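Local structure of octopine dehydrogenase (Pecten maximus, 3C7A) at residues 133-141 with 173-184; 248-259 with 340-351. The protein catalyses the NADH-dependent reductive condensation of L-arginine with pyruvate to form D-octopine, and its reversal. All blocks are in the same frame, centred on the assembly; numbering follows the deposited sequence.

Interaction 1. Residues 133-141 with 173-184; sequences AAAVSMMSF and GTAKTVDPLSTL. With EDO (1,2-ethanediol), chain K.
M139 of strand 137-141 points its side chain toward P180 and L184 in the first turn of helix 180-188. With CG anti to the backbone N (chi1 -165°) and the chain extended beyond it, CB and CG serve as a straight stem that carries the sulfur across the gap of 8.3 Å between M139 CA and P180 CA. SD then lies 4.3 Å from P180 CB and equally far from L184 CD2, and the terminal CE comes to 4.1 Å from P180 O. Two residues on, F141 turns its ring so that L184 CG lies at the ring edge, near the ring plane. The opposite end of the contact is polar. A175 N donates to A135 O over 3.3 Å, while the bond from T174 N to A134 O is weak. A water extends this link: it donates to A135 O and A175 O and accepts from S137 OG. A second water donates to both S137 OG and T177 OG1. Helix 180-188 itself starts at the N-cap D179, whose OD2 takes S182 OG at 2.7 Å on its anti lone pair. Strand 137-141 pairs in parallel with strand 111-114 and antiparallel with strand 156-171 in the nucleotide-binding domain; M138 meets C125 of helix 121-129, and F141 stands edge-to-face with F194 of strand 193-196.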
loop_
_atom_site.group_PDB
_atom_site.type_symbol
_atom_site.label_atom_id
_atom_site.label_comp_id
_atom_site.label_asym_id
_atom_site.label_seq_id
_atom_site.Cartn_x
_atom_site.Cartn_y
_atom_site.Cartn_z
ATOM N N ALA A 133 2.329 -20.185 8.303
ATOM C CA ALA A 133 1.934 -19.411 7.118
ATOM C C ALA A 133 1.312 -20.252 5.990
ATOM O O ALA A 133 0.701 -19.702 5.069
ATOM C CB ALA A 133 3.119 -18.599 6.594
ATOM N N ALA A 134 1.467 -21.573 6.069
ATOM C CA ALA A 134 0.879 -22.491 5.090
ATOM C C ALA A 134 -0.543 -22.934 5.464
ATOM O O ALA A 134 -1.242 -23.550 4.652
ATOM C CB ALA A 134 1.787 -23.703 4.881
ATOM N N ALA A 135 -0.963 -22.613 6.688
ATOM C CA ALA A 135 -2.301 -22.957 7.176
ATOM C C ALA A 135 -3.319 -21.823 6.998
ATOM O O ALA A 135 -4.466 -22.074 6.619
ATOM C CB ALA A 135 -2.238 -23.404 8.640
ATOM N N VAL A 136 -2.895 -20.586 7.271
ATOM C CA VAL A 136 -3.760 -19.394 7.154
ATOM C C VAL A 136 -3.920 -18.903 5.702
ATOM O O VAL A 136 -3.321 -19.469 4.783
ATOM C CB VAL A 136 -3.255 -18.220 8.056
ATOM C CG1 VAL A 136 -3.239 -18.629 9.526
ATOM C CG2 VAL A 136 -1.869 -17.737 7.616
ATOM N N SER A 137 -4.732 -17.856 5.511
ATOM C CA SER A 137 -4.905 -17.188 4.207
ATOM C C SER A 137 -4.391 -15.738 4.230
ATOM O O SER A 137 -4.414 -15.088 5.279
ATOM C CB SER A 137 -6.378 -17.209 3.779
ATOM O OG SER A 137 -6.827 -18.525 3.497
ATOM N N MET A 138 -3.942 -15.238 3.073
ATOM C CA MET A 138 -3.387 -13.875 2.946
ATOM C C MET A 138 -4.114 -13.034 1.866
ATOM O O MET A 138 -4.170 -13.435 0.699
ATOM C CB MET A 138 -1.866 -13.933 2.672
ATOM C CG MET A 138 -1.016 -14.547 3.807
ATOM S SD MET A 138 0.753 -14.804 3.450
ATOM C CE MET A 138 0.705 -16.295 2.453
ATOM N N MET A 139 -4.649 -11.873 2.265
ATOM C CA MET A 139 -5.494 -11.006 1.410
ATOM C C MET A 139 -4.918 -9.578 1.282
ATOM O O MET A 139 -4.620 -8.946 2.296
ATOM C CB MET A 139 -6.923 -10.957 1.989
ATOM C CG MET A 139 -8.020 -10.408 1.065
ATOM S SD MET A 139 -9.661 -10.387 1.847
ATOM C CE MET A 139 -10.706 -9.918 0.469
ATOM N N SER A 140 -4.783 -9.071 0.049
ATOM C CA SER A 140 -4.125 -7.765 -0.214
ATOM C C SER A 140 -4.922 -6.758 -1.076
ATOM O O SER A 140 -5.211 -7.031 -2.246
ATOM C CB SER A 140 -2.744 -7.986 -0.854
ATOM O OG SER A 140 -1.864 -8.685 0.011
ATOM N N PHE A 141 -5.231 -5.589 -0.503
ATOM C CA PHE A 141 -6.000 -4.520 -1.183
ATOM C C PHE A 141 -5.122 -3.468 -1.889
ATOM O O PHE A 141 -3.982 -3.228 -1.478
ATOM C CB PHE A 141 -6.942 -3.820 -0.189
ATOM C CG PHE A 141 -8.211 -4.586 0.104
ATOM C CD1 PHE A 141 -8.243 -5.553 1.107
ATOM C CD2 PHE A 141 -9.375 -4.330 -0.616
ATOM C CE1 PHE A 141 -9.416 -6.263 1.384
ATOM C CE2 PHE A 141 -10.555 -5.032 -0.349
ATOM C CZ PHE A 141 -10.574 -6.000 0.654
ATOM N N GLY A 173 -4.794 -21.218 2.011
ATOM C CA GLY A 173 -4.050 -22.262 2.729
ATOM C C GLY A 173 -4.847 -23.543 2.934
ATOM O O GLY A 173 -5.884 -23.744 2.293
ATOM N N THR A 174 -4.370 -24.404 3.836
ATOM C CA THR A 174 -4.991 -25.719 4.074
ATOM C C THR A 174 -6.210 -25.694 5.009
ATOM O O THR A 174 -6.993 -26.650 5.033
ATOM C CB THR A 174 -3.969 -26.775 4.594
ATOM O OG1 THR A 174 -3.348 -26.308 5.800
ATOM C CG2 THR A 174 -2.898 -27.068 3.545
ATOM N N ALA A 175 -6.369 -24.611 5.772
ATOM C CA ALA A 175 -7.482 -24.486 6.723
ATOM C C ALA A 175 -8.671 -23.705 6.158
ATOM O O ALA A 175 -8.499 -22.764 5.382
ATOM C CB ALA A 175 -7.003 -23.862 8.033
ATOM N N LYS A 176 -9.874 -24.108 6.566
ATOM C CA LYS A 176 -11.119 -23.457 6.156
ATOM C C LYS A 176 -11.376 -22.203 6.999
ATOM O O LYS A 176 -11.325 -22.261 8.231
ATOM C CB LYS A 176 -12.282 -24.443 6.305
ATOM C CG LYS A 176 -13.537 -24.088 5.515
ATOM C CD LYS A 176 -14.751 -24.898 5.983
ATOM C CE LYS A 176 -14.641 -26.378 5.623
ATOM N NZ LYS A 176 -15.822 -27.153 6.107
ATOM N N THR A 177 -11.649 -21.079 6.332
ATOM C CA THR A 177 -11.921 -19.799 7.009
ATOM C C THR A 177 -13.342 -19.293 6.716
ATOM O O THR A 177 -14.082 -19.917 5.952
ATOM C CB THR A 177 -10.897 -18.688 6.607
ATOM O OG1 THR A 177 -11.211 -18.175 5.304
ATOM C CG2 THR A 177 -9.462 -19.210 6.616
ATOM N N VAL A 178 -13.717 -18.166 7.328
ATOM C CA VAL A 178 -14.935 -17.440 6.935
ATOM C C VAL A 178 -14.766 -16.917 5.501
ATOM O O VAL A 178 -13.642 -16.622 5.082
ATOM C CB VAL A 178 -15.288 -16.269 7.912
ATOM C CG1 VAL A 178 -15.693 -16.802 9.284
ATOM C CG2 VAL A 178 -14.137 -15.261 8.039
ATOM N N ASP A 179 -15.868 -16.820 4.753
ATOM C CA ASP A 179 -15.815 -16.379 3.349
ATOM C C ASP A 179 -15.248 -14.958 3.234
ATOM O O ASP A 179 -15.833 -14.015 3.773
ATOM C CB ASP A 179 -17.194 -16.473 2.679
ATOM C CG ASP A 179 -17.149 -16.147 1.187
ATOM O OD1 ASP A 179 -16.446 -16.857 0.434
ATOM O OD2 ASP A 179 -17.823 -15.182 0.765
ATOM N N PRO A 180 -14.103 -14.810 2.538
ATOM C CA PRO A 180 -13.340 -13.555 2.476
ATOM C C PRO A 180 -14.073 -12.355 1.863
ATOM O O PRO A 180 -14.045 -11.268 2.444
ATOM C CB PRO A 180 -12.116 -13.924 1.622
ATOM C CG PRO A 180 -12.021 -15.414 1.707
ATOM C CD PRO A 180 -13.442 -15.877 1.764
ATOM N N LEU A 181 -14.718 -12.548 0.711
ATOM C CA LEU A 181 -15.349 -11.436 -0.010
ATOM C C LEU A 181 -16.619 -10.900 0.666
ATOM O O LEU A 181 -16.796 -9.683 0.773
ATOM C CB LEU A 181 -15.611 -11.811 -1.479
ATOM C CG LEU A 181 -15.866 -10.699 -2.509
ATOM C CD1 LEU A 181 -14.714 -9.695 -2.583
ATOM C CD2 LEU A 181 -16.133 -11.293 -3.887
ATOM N N SER A 182 -17.488 -11.800 1.130
ATOM C CA SER A 182 -18.754 -11.404 1.761
ATOM C C SER A 182 -18.613 -10.858 3.192
ATOM O O SER A 182 -19.398 -9.997 3.602
ATOM C CB SER A 182 -19.782 -12.546 1.716
ATOM O OG SER A 182 -19.324 -13.694 2.408
ATOM N N THR A 183 -17.630 -11.357 3.942
ATOM C CA THR A 183 -17.373 -10.878 5.310
ATOM C C THR A 183 -16.839 -9.439 5.316
ATOM O O THR A 183 -17.290 -8.609 6.112
ATOM C CB THR A 183 -16.407 -11.816 6.092
ATOM O OG1 THR A 183 -16.913 -13.157 6.082
ATOM C CG2 THR A 183 -16.246 -11.361 7.544
ATOM N N LEU A 184 -15.888 -9.153 4.426
ATOM C CA LEU A 184 -15.322 -7.806 4.291
ATOM C C LEU A 184 -16.345 -6.774 3.807
ATOM O O LEU A 184 -16.334 -5.628 4.262
ATOM C CB LEU A 184 -14.089 -7.817 3.371
ATOM C CG LEU A 184 -12.667 -7.961 3.950
ATOM C CD1 LEU A 184 -12.248 -6.712 4.738
ATOM C CD2 LEU A 184 -12.491 -9.222 4.798
HETATM C C1 EDO K . -23.419 -10.761 4.477
HETATM O O1 EDO K . -24.227 -10.263 5.550
HETATM C C2 EDO K . -22.972 -9.597 3.600
HETATM O O2 EDO K . -22.323 -10.098 2.425
HETATM O O HOH W 1 -6.460 -21.042 4.907
HETATM O O HOH W 2 -9.810 -18.612 2.567
#

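Interaction 2. Residues 248-259 with 340-351; sequences ACSNECKDVANA and VAIAAGVAIPSN
E252 of helix 240-263 reaches S350 and N351 at the start of helix 349-362, in the alpha-helical domain of the opine dehydrogenase family, where I348 occupies the N-cap position. The hydrogen bonds here converge on one carboxylate. OE2 accepts from S350 N at 3.1 Å through its syn lone pair, and OE1 takes N351 ND2 at 2.6 Å, with a further weak bond from N351 N. Two backbone amides of the first helical turn are thus met by a glutamate from another helix; the helix N terminus would probably favour its negative charge. CG of E252 lies anti to its carbonyl carbon (chi1 -77°) and the chain is extended beyond it, which carries the carboxylate across to these donors. Its stem passes I348, whose CG2 is 3.8 Å from E252 CB.

The apolar contacts lie further along helix 240-263. V256 CG2 meets both A341 CB, at 4.4 Å, and V346 CG1, at 4.3 Å, and A259 CB meets V346 CG2 at 3.9 Å. V346 belongs to the Schellman motif that ends helix 330-344: its N bonds to A341 O, and G345, with positive phi, bonds through N to I342 O. F337 of that helix touches both V256 and I348.

Water provides a third kind of link, donating to D255 OD2 and A347 O. At the glutamate, carboxylate and amide planes are 41° apart, yet OE1 lies only 9° out of the N351 amide plane and receives ND2 nearly head-on to its C-O bond.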
loop_
_atom_site.group_PDB
_atom_site.type_symbol
_atom_site.label_atom_id
_atom_site.label_comp_id
_atom_site.label_asym_id
_atom_site.label_seq_id
_atom_site.Cartn_x
_atom_site.Cartn_y
_atom_site.Cartn_z
ATOM N N ALA A 248 8.008 4.489 -21.078
ATOM C CA ALA A 248 9.114 3.529 -21.093
ATOM C C ALA A 248 9.133 2.615 -19.863
ATOM O O ALA A 248 9.445 1.426 -19.974
ATOM C CB ALA A 248 10.446 4.253 -21.242
ATOM N N CYS A 249 8.802 3.175 -18.699
ATOM C CA CYS A 249 8.741 2.412 -17.448
ATOM C C CYS A 249 7.543 1.452 -17.416
ATOM O O CYS A 249 7.622 0.373 -16.824
ATOM C CB CYS A 249 8.713 3.350 -16.236
ATOM S SG CYS A 249 10.292 4.181 -15.863
ATOM N N SER A 250 6.445 1.857 -18.056
ATOM C CA SER A 250 5.245 1.023 -18.189
ATOM C C SER A 250 5.465 -0.173 -19.123
ATOM O O SER A 250 4.954 -1.269 -18.869
ATOM C CB SER A 250 4.060 1.865 -18.680
ATOM O OG SER A 250 2.900 1.068 -18.868
ATOM N N ASN A 251 6.216 0.047 -20.204
ATOM C CA ASN A 251 6.576 -1.020 -21.141
ATOM C C ASN A 251 7.450 -2.101 -20.494
ATOM O O ASN A 251 7.335 -3.284 -20.830
ATOM C CB ASN A 251 7.272 -0.443 -22.383
ATOM C CG ASN A 251 6.299 0.209 -23.366
ATOM O OD1 ASN A 251 5.081 0.037 -23.275
ATOM N ND2 ASN A 251 6.843 0.957 -24.319
ATOM N N GLU A 252 8.313 -1.687 -19.567
ATOM C CA GLU A 252 9.170 -2.613 -18.819
ATOM C C GLU A 252 8.379 -3.519 -17.862
ATOM O O GLU A 252 8.772 -4.664 -17.624
ATOM C CB GLU A 252 10.283 -1.853 -18.080
ATOM C CG GLU A 252 11.436 -1.409 -18.993
ATOM C CD GLU A 252 12.420 -0.444 -18.335
ATOM O OE1 GLU A 252 12.336 -0.209 -17.111
ATOM O OE2 GLU A 252 13.293 0.086 -19.056
ATOM N N CYS A 253 7.267 -3.008 -17.331
ATOM C CA CYS A 253 6.350 -3.801 -16.501
ATOM C C CYS A 253 5.723 -4.966 -17.284
ATOM O O CYS A 253 5.529 -6.057 -16.739
ATOM C CB CYS A 253 5.250 -2.915 -15.895
ATOM S SG CYS A 253 5.756 -1.871 -14.485
ATOM N N LYS A 254 5.417 -4.726 -18.559
ATOM C CA LYS A 254 4.848 -5.749 -19.445
ATOM C C LYS A 254 5.846 -6.851 -19.814
ATOM O O LYS A 254 5.476 -8.026 -19.882
ATOM C CB LYS A 254 4.264 -5.108 -20.709
ATOM C CG LYS A 254 2.875 -4.506 -20.511
ATOM C CD LYS A 254 2.537 -3.436 -21.547
ATOM C CE LYS A 254 2.054 -4.022 -22.872
ATOM N NZ LYS A 254 3.177 -4.304 -23.815
ATOM N N ASP A 255 7.102 -6.464 -20.046
ATOM C CA ASP A 255 8.183 -7.409 -20.355
ATOM C C ASP A 255 8.387 -8.456 -19.253
ATOM O O ASP A 255 8.627 -9.632 -19.543
ATOM C CB ASP A 255 9.504 -6.666 -20.606
ATOM C CG ASP A 255 9.505 -5.868 -21.907
ATOM O OD1 ASP A 255 8.749 -6.206 -22.844
ATOM O OD2 ASP A 255 10.285 -4.895 -21.993
ATOM N N VAL A 256 8.288 -8.020 -17.996
ATOM C CA VAL A 256 8.461 -8.900 -16.832
ATOM C C VAL A 256 7.316 -9.919 -16.710
ATOM O O VAL A 256 7.558 -11.103 -16.450
ATOM C CB VAL A 256 8.623 -8.082 -15.513
ATOM C CG1 VAL A 256 8.733 -9.000 -14.297
ATOM C CG2 VAL A 256 9.848 -7.176 -15.590
ATOM N N ALA A 257 6.084 -9.452 -16.911
ATOM C CA ALA A 257 4.892 -10.301 -16.819
ATOM C C ALA A 257 4.868 -11.422 -17.866
ATOM O O ALA A 257 4.507 -12.560 -17.549
ATOM C CB ALA A 257 3.627 -9.451 -16.908
ATOM N N ASN A 258 5.255 -11.096 -19.101
ATOM C CA ASN A 258 5.300 -12.069 -20.200
ATOM C C ASN A 258 6.343 -13.172 -20.002
ATOM O O ASN A 258 6.136 -14.311 -20.430
ATOM C CB ASN A 258 5.536 -11.365 -21.545
ATOM C CG ASN A 258 4.297 -10.645 -22.068
ATOM O OD1 ASN A 258 3.163 -11.036 -21.786
ATOM N ND2 ASN A 258 4.516 -9.592 -22.847
ATOM N N ALA A 259 7.456 -12.825 -19.359
ATOM C CA ALA A 259 8.544 -13.773 -19.094
ATOM C C ALA A 259 8.183 -14.820 -18.035
ATOM O O ALA A 259 8.617 -15.972 -18.125
ATOM C CB ALA A 259 9.814 -13.027 -18.699
ATOM N N VAL A 340 12.329 -9.093 -8.341
ATOM C CA VAL A 340 11.530 -9.995 -9.181
ATOM C C VAL A 340 12.096 -10.064 -10.608
ATOM O O VAL A 340 12.165 -11.145 -11.203
ATOM C CB VAL A 340 10.026 -9.578 -9.204
ATOM C CG1 VAL A 340 9.205 -10.497 -10.110
ATOM C CG2 VAL A 340 9.443 -9.575 -7.791
ATOM N N ALA A 341 12.512 -8.911 -11.135
ATOM C CA ALA A 341 13.092 -8.816 -12.479
ATOM C C ALA A 341 14.407 -9.592 -12.627
ATOM O O ALA A 341 14.638 -10.228 -13.660
ATOM C CB ALA A 341 13.287 -7.355 -12.875
ATOM N N ILE A 342 15.252 -9.535 -11.595
ATOM C CA ILE A 342 16.531 -10.259 -11.569
ATOM C C ILE A 342 16.321 -11.777 -11.655
ATOM O O ILE A 342 17.012 -12.462 -12.415
ATOM C CB ILE A 342 17.390 -9.885 -10.319
ATOM C CG1 ILE A 342 17.879 -8.434 -10.416
ATOM C CG2 ILE A 342 18.584 -10.837 -10.160
ATOM C CD1 ILE A 342 18.533 -7.898 -9.144
ATOM N N ALA A 343 15.357 -12.282 -10.886
ATOM C CA ALA A 343 15.014 -13.707 -10.875
ATOM C C ALA A 343 14.473 -14.213 -12.219
ATOM O O ALA A 343 14.638 -15.390 -12.554
ATOM C CB ALA A 343 14.021 -14.003 -9.756
ATOM N N ALA A 344 13.835 -13.322 -12.978
ATOM C CA ALA A 344 13.265 -13.664 -14.285
ATOM C C ALA A 344 14.247 -13.463 -15.447
ATOM O O ALA A 344 14.022 -13.965 -16.552
ATOM C CB ALA A 344 11.978 -12.876 -14.527
ATOM N N GLY A 345 15.324 -12.720 -15.193
ATOM C CA GLY A 345 16.362 -12.463 -16.195
ATOM C C GLY A 345 16.042 -11.363 -17.193
ATOM O O GLY A 345 16.463 -11.432 -18.352
ATOM N N VAL A 346 15.312 -10.342 -16.746
ATOM C CA VAL A 346 14.889 -9.236 -17.612
ATOM C C VAL A 346 15.565 -7.921 -17.204
ATOM O O VAL A 346 15.505 -7.518 -16.039
ATOM C CB VAL A 346 13.340 -9.066 -17.608
ATOM C CG1 VAL A 346 12.907 -7.927 -18.529
ATOM C CG2 VAL A 346 12.647 -10.365 -18.013
ATOM N N ALA A 347 16.207 -7.263 -18.170
ATOM C CA ALA A 347 16.855 -5.968 -17.944
ATOM C C ALA A 347 15.844 -4.817 -17.967
ATOM O O ALA A 347 14.921 -4.810 -18.786
ATOM C CB ALA A 347 17.953 -5.735 -18.976
ATOM N N ILE A 348 16.031 -3.850 -17.068
ATOM C CA ILE A 348 15.129 -2.692 -16.944
ATOM C C ILE A 348 15.889 -1.355 -16.777
ATOM O O ILE A 348 15.938 -0.800 -15.675
ATOM C CB ILE A 348 14.081 -2.886 -15.794
ATOM C CG1 ILE A 348 14.750 -3.405 -14.509
ATOM C CG2 ILE A 348 12.961 -3.824 -16.237
ATOM C CD1 ILE A 348 13.918 -3.219 -13.239
ATOM N N PRO A 349 16.475 -0.832 -17.878
ATOM C CA PRO A 349 17.359 0.349 -17.836
ATOM C C PRO A 349 16.730 1.667 -17.364
ATOM O O PRO A 349 17.410 2.464 -16.709
ATOM C CB PRO A 349 17.840 0.481 -19.288
ATOM C CG PRO A 349 16.802 -0.209 -20.098
ATOM C CD PRO A 349 16.336 -1.352 -19.251
ATOM N N SER A 350 15.458 1.897 -17.696
ATOM C CA SER A 350 14.761 3.128 -17.305
ATOM C C SER A 350 14.432 3.182 -15.810
ATOM O O SER A 350 14.559 4.238 -15.181
ATOM C CB SER A 350 13.492 3.332 -18.140
ATOM O OG SER A 350 13.806 3.797 -19.443
ATOM N N ASN A 351 14.006 2.047 -15.254
ATOM C CA ASN A 351 13.755 1.926 -13.813
ATOM C C ASN A 351 15.030 2.086 -12.979
ATOM O O ASN A 351 14.994 2.675 -11.896
ATOM C CB ASN A 351 13.066 0.593 -13.481
ATOM C CG ASN A 351 11.553 0.642 -13.672
ATOM O OD1 ASN A 351 10.800 0.784 -12.707
ATOM N ND2 ASN A 351 11.105 0.519 -14.915
HETATM O O HOH W 3 12.914 -4.849 -21.231
#

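How the interactions relate
From the N terminus, the chain builds most of the nucleotide-binding domain before reaching interaction 1, which closes a loop of 31 residues, 20 of them in strands, and ties strand 137-141 to the stretch leading into helix 180-188. Interaction 2 opens only afterwards: 80 residues separate 248-259 from 340-351, and its closure joins helix 240-263 to the turn between helices 330-344 and 349-362. The two loops therefore follow in series, neither nested nor crossed. The centres of interactions 1 and 2 are about 30 Å apart and the nearest atoms of interactions 1 and 2 about 14 Å apart, without touching. One lies in the sheet-bearing, NAD-binding part, the other within the alpha-helical domain.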